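Local structure of USP37 protein (Homo sapiens, 3U12) at residues A[26-30]-A[31-35]; A[102-105]-A[106-109]. The protein is probably a thiol-dependent deubiquitinase that cleaves bonds at the C-terminal glycine of ubiquitin, represented in this chain by its pleckstrin homology (PH) domain. One frame throughout, in Å; residues are numbered along the deposited sequence. Where two conformers were deposited one is given.

Contact 1: residues A[26-30]-A[31-35]; sequences IRIRS and MQTGI
Ser30 and Gly34 form an antiparallel hydrogen-bonded pair, with CA atoms 5.3 Å apart, and the next step along the strands is the non-hydrogen-bonded pair Arg29–Ile35. The nearly straight bond from Ser30 N to Gly34 O (168° at the hydrogen) meets its carbonyl well above the plane. In return Gly34 N donates to Ser30 O at 2.7 Å, and Thr33 N adds a weak bond to the same oxygen. Gly34 takes this place with a positive phi.

Inside the turn two hydroxyls meet: Ser30 OG donates to Thr33 OG1 at 2.8 Å, and Thr33 OG1 in turn donates to Gly34 O at 2.9 Å. Both oxygens sit between backbone N and carbonyl carbon (chi1 71° for Ser30, 70° for Thr33), which turns them to one another. Gly34 O is thus gripped twice, by Ser30 N and Thr33 OG1 from opposite faces of its plane. Ile28 crosses Thr33 at about a right angle, its CG2 branch 3.4 Å from Thr33 OG1, while Phe67 of strand 65-68 touches both Ile28 and Ser30. Gln32 turns its amide to the same strand, its OE1 hydrogen-bonded to Arg65.

With Arg29 and Ile35 the side chains run alongside each other, pointing the same way. In the one of two modelled Arg29 conformers described here, Arg29 CG lies 3.8 Å from Ile35 CG1, and the aliphatic contact continues from Arg29 CD to Ile35 CD1. Farther back, Ile35 CG2 approaches the edge of the Arg27 guanidinium near its plane.

Thr33 and Gly34 both face Ser30, which defines a classic beta bulge, here at the turn of the hairpin between strands 25-30 and 34-35 of the PH domain.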
loop_
_atom_site.group_PDB
_atom_site.type_symbol
_atom_site.label_atom_id
_atom_site.label_comp_id
_atom_site.label_asym_id
_atom_site.label_seq_id
_atom_site.Cartn_x
_atom_site.Cartn_y
_atom_site.Cartn_z
ATOM N N ILE A 26 -9.471 -0.939 -1.657
ATOM C CA ILE A 26 -8.202 -1.291 -2.288
ATOM C C ILE A 26 -8.398 -1.844 -3.711
ATOM O O ILE A 26 -9.263 -2.680 -3.932
ATOM C CB ILE A 26 -7.422 -2.303 -1.394
ATOM C CG1 ILE A 26 -6.921 -1.614 -0.086
ATOM C CG2 ILE A 26 -6.230 -2.973 -2.160
ATOM C CD1 ILE A 26 -6.386 -2.609 0.998
ATOM N N ARG A 27 -7.554 -1.384 -4.657
ATOM C CA ARG A 27 -7.538 -1.850 -6.038
ATOM C C ARG A 27 -6.080 -2.136 -6.371
ATOM O O ARG A 27 -5.213 -1.328 -6.054
ATOM C CB ARG A 27 -8.084 -0.762 -6.982
ATOM C CG ARG A 27 -9.007 -1.289 -8.052
ATOM C CD ARG A 27 -9.079 -0.351 -9.241
ATOM N NE ARG A 27 -7.983 -0.599 -10.179
ATOM C CZ ARG A 27 -7.092 0.312 -10.559
ATOM N NH1 ARG A 27 -7.173 1.559 -10.107
ATOM N NH2 ARG A 27 -6.125 -0.011 -11.406
ATOM N N ILE A 28 -5.798 -3.296 -6.971
ATOM C CA ILE A 28 -4.426 -3.659 -7.313
ATOM C C ILE A 28 -4.329 -4.083 -8.785
ATOM O O ILE A 28 -5.253 -4.699 -9.321
ATOM C CB ILE A 28 -3.911 -4.789 -6.346
ATOM C CG1 ILE A 28 -3.862 -4.281 -4.862
ATOM C CG2 ILE A 28 -2.523 -5.332 -6.757
ATOM C CD1 ILE A 28 -3.734 -5.365 -3.887
ATOM N N ARG A 29 -3.206 -3.755 -9.423
ATOM C CA ARG A 29 -2.881 -4.172 -10.780
ATOM C C ARG A 29 -1.506 -4.853 -10.654
ATOM O O ARG A 29 -0.508 -4.185 -10.368
ATOM C CB ARG A 29 -2.880 -2.970 -11.747
ATOM C CG ARG A 29 -2.359 -3.274 -13.154
ATOM C CD ARG A 29 -2.607 -2.143 -14.155
ATOM N NE ARG A 29 -2.138 -0.831 -13.688
ATOM C CZ ARG A 29 -0.894 -0.380 -13.821
ATOM N NH1 ARG A 29 0.036 -1.129 -14.401
ATOM N NH2 ARG A 29 -0.567 0.824 -13.369
ATOM N N SER A 30 -1.480 -6.192 -10.763
ATOM C CA SER A 30 -0.244 -6.979 -10.654
ATOM C C SER A 30 -0.387 -8.308 -11.336
ATOM O O SER A 30 -1.497 -8.764 -11.612
ATOM C CB SER A 30 0.164 -7.180 -9.183
ATOM O OG SER A 30 -0.719 -8.080 -8.541
HETATM N N MSE A 31 0.751 -8.938 -11.615
HETATM C CA MSE A 31 0.831 -10.264 -12.212
HETATM C C MSE A 31 0.157 -11.293 -11.268
HETATM O O MSE A 31 -0.587 -12.157 -11.747
HETATM C CB MSE A 31 2.314 -10.632 -12.419
HETATM C CG MSE A 31 2.945 -9.965 -13.626
HETATM SE SE MSE A 31 2.208 -10.690 -15.285
HETATM C CE MSE A 31 3.378 -12.272 -15.519
ATOM N N GLN A 32 0.400 -11.185 -9.920
ATOM C CA GLN A 32 -0.166 -12.158 -8.970
ATOM C C GLN A 32 -1.658 -11.927 -8.687
ATOM O O GLN A 32 -2.331 -12.851 -8.235
ATOM C CB GLN A 32 0.651 -12.240 -7.657
ATOM C CG GLN A 32 0.497 -11.054 -6.683
ATOM C CD GLN A 32 1.059 -11.349 -5.298
ATOM O OE1 GLN A 32 1.049 -12.488 -4.815
ATOM N NE2 GLN A 32 1.567 -10.328 -4.627
ATOM N N THR A 33 -2.179 -10.710 -8.917
ATOM C CA THR A 33 -3.615 -10.494 -8.662
ATOM C C THR A 33 -4.488 -10.261 -9.939
ATOM O O THR A 33 -5.718 -10.274 -9.850
ATOM C CB THR A 33 -3.819 -9.305 -7.725
ATOM O OG1 THR A 33 -3.477 -8.111 -8.421
ATOM C CG2 THR A 33 -3.012 -9.406 -6.405
ATOM N N GLY A 34 -3.864 -9.921 -11.063
ATOM C CA GLY A 34 -4.606 -9.456 -12.231
ATOM C C GLY A 34 -5.035 -8.025 -11.893
ATOM O O GLY A 34 -4.406 -7.375 -11.041
ATOM N N ILE A 35 -6.091 -7.513 -12.523
ATOM C CA ILE A 35 -6.597 -6.171 -12.185
ATOM C C ILE A 35 -7.842 -6.387 -11.333
ATOM O O ILE A 35 -8.860 -6.851 -11.847
ATOM C CB ILE A 35 -6.860 -5.270 -13.441
ATOM C CG1 ILE A 35 -5.551 -5.029 -14.217
ATOM C CG2 ILE A 35 -7.506 -3.923 -13.008
ATOM C CD1 ILE A 35 -5.667 -4.361 -15.585
#

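Contact 2: residues A[102-105]-A[106-109]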
loop_
_atom_site.group_PDB
_atom_site.type_symbol
_atom_site.label_atom_id
_atom_site.label_comp_id
_atom_site.label_asym_id
_atom_site.label_seq_id
_atom_site.Cartn_x
_atom_site.Cartn_y
_atom_site.Cartn_z
ATOM N N LYS A 102 -9.819 6.674 0.320
ATOM C CA LYS A 102 -10.540 7.178 1.490
ATOM C C LYS A 102 -9.779 6.961 2.824
ATOM O O LYS A 102 -10.389 6.683 3.857
ATOM C CB LYS A 102 -11.954 6.540 1.549
ATOM C CG LYS A 102 -12.839 6.890 0.355
ATOM C CD LYS A 102 -14.180 6.157 0.421
ATOM C CE LYS A 102 -15.060 6.416 -0.782
ATOM N NZ LYS A 102 -15.549 7.821 -0.839
ATOM N N VAL A 103 -8.454 7.124 2.798
ATOM C CA VAL A 103 -7.612 6.982 3.989
ATOM C C VAL A 103 -7.594 8.306 4.736
ATOM O O VAL A 103 -7.313 9.315 4.091
ATOM C CB VAL A 103 -6.174 6.550 3.589
ATOM C CG1 VAL A 103 -5.287 6.346 4.812
ATOM C CG2 VAL A 103 -6.200 5.288 2.722
ATOM N N PRO A 104 -7.803 8.357 6.083
ATOM C CA PRO A 104 -7.664 9.646 6.788
ATOM C C PRO A 104 -6.299 10.230 6.413
ATOM O O PRO A 104 -5.308 9.489 6.390
ATOM C CB PRO A 104 -7.764 9.256 8.264
ATOM C CG PRO A 104 -8.546 7.985 8.261
ATOM C CD PRO A 104 -8.109 7.259 7.027
ATOM N N SER A 105 -6.283 11.498 5.958
ATOM C CA SER A 105 -5.098 12.183 5.416
ATOM C C SER A 105 -3.817 12.075 6.258
ATOM O O SER A 105 -2.747 11.902 5.675
ATOM C CB SER A 105 -5.408 13.644 5.109
ATOM O OG SER A 105 -6.140 13.704 3.895
ATOM N N LYS A 106 -3.912 12.155 7.596
ATOM C CA LYS A 106 -2.741 12.049 8.496
ATOM C C LYS A 106 -2.127 10.646 8.415
ATOM O O LYS A 106 -0.908 10.506 8.398
ATOM C CB LYS A 106 -3.108 12.378 9.956
ATOM C CG LYS A 106 -3.753 13.747 10.151
ATOM C CD LYS A 106 -2.874 14.745 10.860
ATOM C CE LYS A 106 -3.661 15.997 11.157
ATOM N NZ LYS A 106 -2.824 17.042 11.804
ATOM N N ASP A 107 -2.982 9.608 8.357
ATOM C CA ASP A 107 -2.551 8.214 8.251
ATOM C C ASP A 107 -1.878 7.958 6.901
ATOM O O ASP A 107 -0.829 7.318 6.859
ATOM C CB ASP A 107 -3.746 7.260 8.493
ATOM C CG ASP A 107 -4.342 7.439 9.885
ATOM O OD1 ASP A 107 -3.726 6.971 10.858
ATOM O OD2 ASP A 107 -5.370 8.119 10.004
ATOM N N ALA A 108 -2.464 8.472 5.804
ATOM C CA ALA A 108 -1.918 8.316 4.452
ATOM C C ALA A 108 -0.534 8.997 4.339
ATOM O O ALA A 108 0.371 8.428 3.747
ATOM C CB ALA A 108 -2.883 8.898 3.429
ATOM N N GLU A 109 -0.365 10.183 4.952
ATOM C CA GLU A 109 0.890 10.927 4.934
ATOM C C GLU A 109 1.992 10.207 5.721
ATOM O O GLU A 109 3.143 10.200 5.291
ATOM C CB GLU A 109 0.675 12.342 5.459
ATOM C CG GLU A 109 0.037 13.244 4.422
ATOM C CD GLU A 109 -0.213 14.647 4.934
ATOM O OE1 GLU A 109 0.761 15.430 5.010
ATOM O OE2 GLU A 109 -1.377 14.960 5.269
#
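Pro104 and Ala108 are joined by the backbone bond from Ala108 N to Pro104 O, 3.1 Å long and 162° at the hydrogen. One residue on, Glu109 N donates to Ser105 O at 3.0 Å. This i to i+4 spacing marks the first turn of helix 105-119, with Pro104 at the N-cap position.

Apolar contact lies on the buried side. Val103 CG1 stands 3.8 Å from Ala108 CB and also touches the backbone N of Ala108. This branch is anti to the Val103 nitrogen (chi1 -178°), which carries it toward the helix. Ile22 of strand 21-23 packs on Val103, and Leu78 of strand 73-80 on Ala108.

Polar side chains meet mainly carbon or backbone. Asp107 OD2 comes in obliquely at the CB-CG edge of the proline ring, 3.2 Å from Pro104 CB and 3.6 Å from Pro104 CG. Glu109, extended beyond CG, runs alongside the Ser105 carbonyl, its CG 3.3 Å from Ser105 O. The hydroxyl of Ser105 is turned to strand 85-92, where Ser105 OG is hydrogen-bonded to Ser86 OG.

Pro104 O, taken by Ala108 N, thus opens the helical bond series. Glu109 lies past the first turn, and its OE2 and Ser105 O, 3.4 Å apart, are two acceptors not bonded to each other. The carboxylate of Asp107, third residue after the N-cap, would probably interact favourably with the positive end of the helix dipole.

Contact 1 closes before contact 2 opens along the chain, and their centres lie 22 Å apart on opposite sides of the middle of the domain. They do not touch; their nearest atoms are about 7 Å from each other. The sheet relates them: strand 25-30, which enters the hairpin of residues 26-35, pairs antiparallel with strand 97-104, which leads into helix 105-119. Backbone bonds between Arg27 and Ser99 and between Arg29 and Phe97 document that pairing. A PH domain is a curled antiparallel sheet followed by a C-terminal helix; contact 1 shapes a surface hairpin of that sheet, and contact 2 is the strand-to-helix junction.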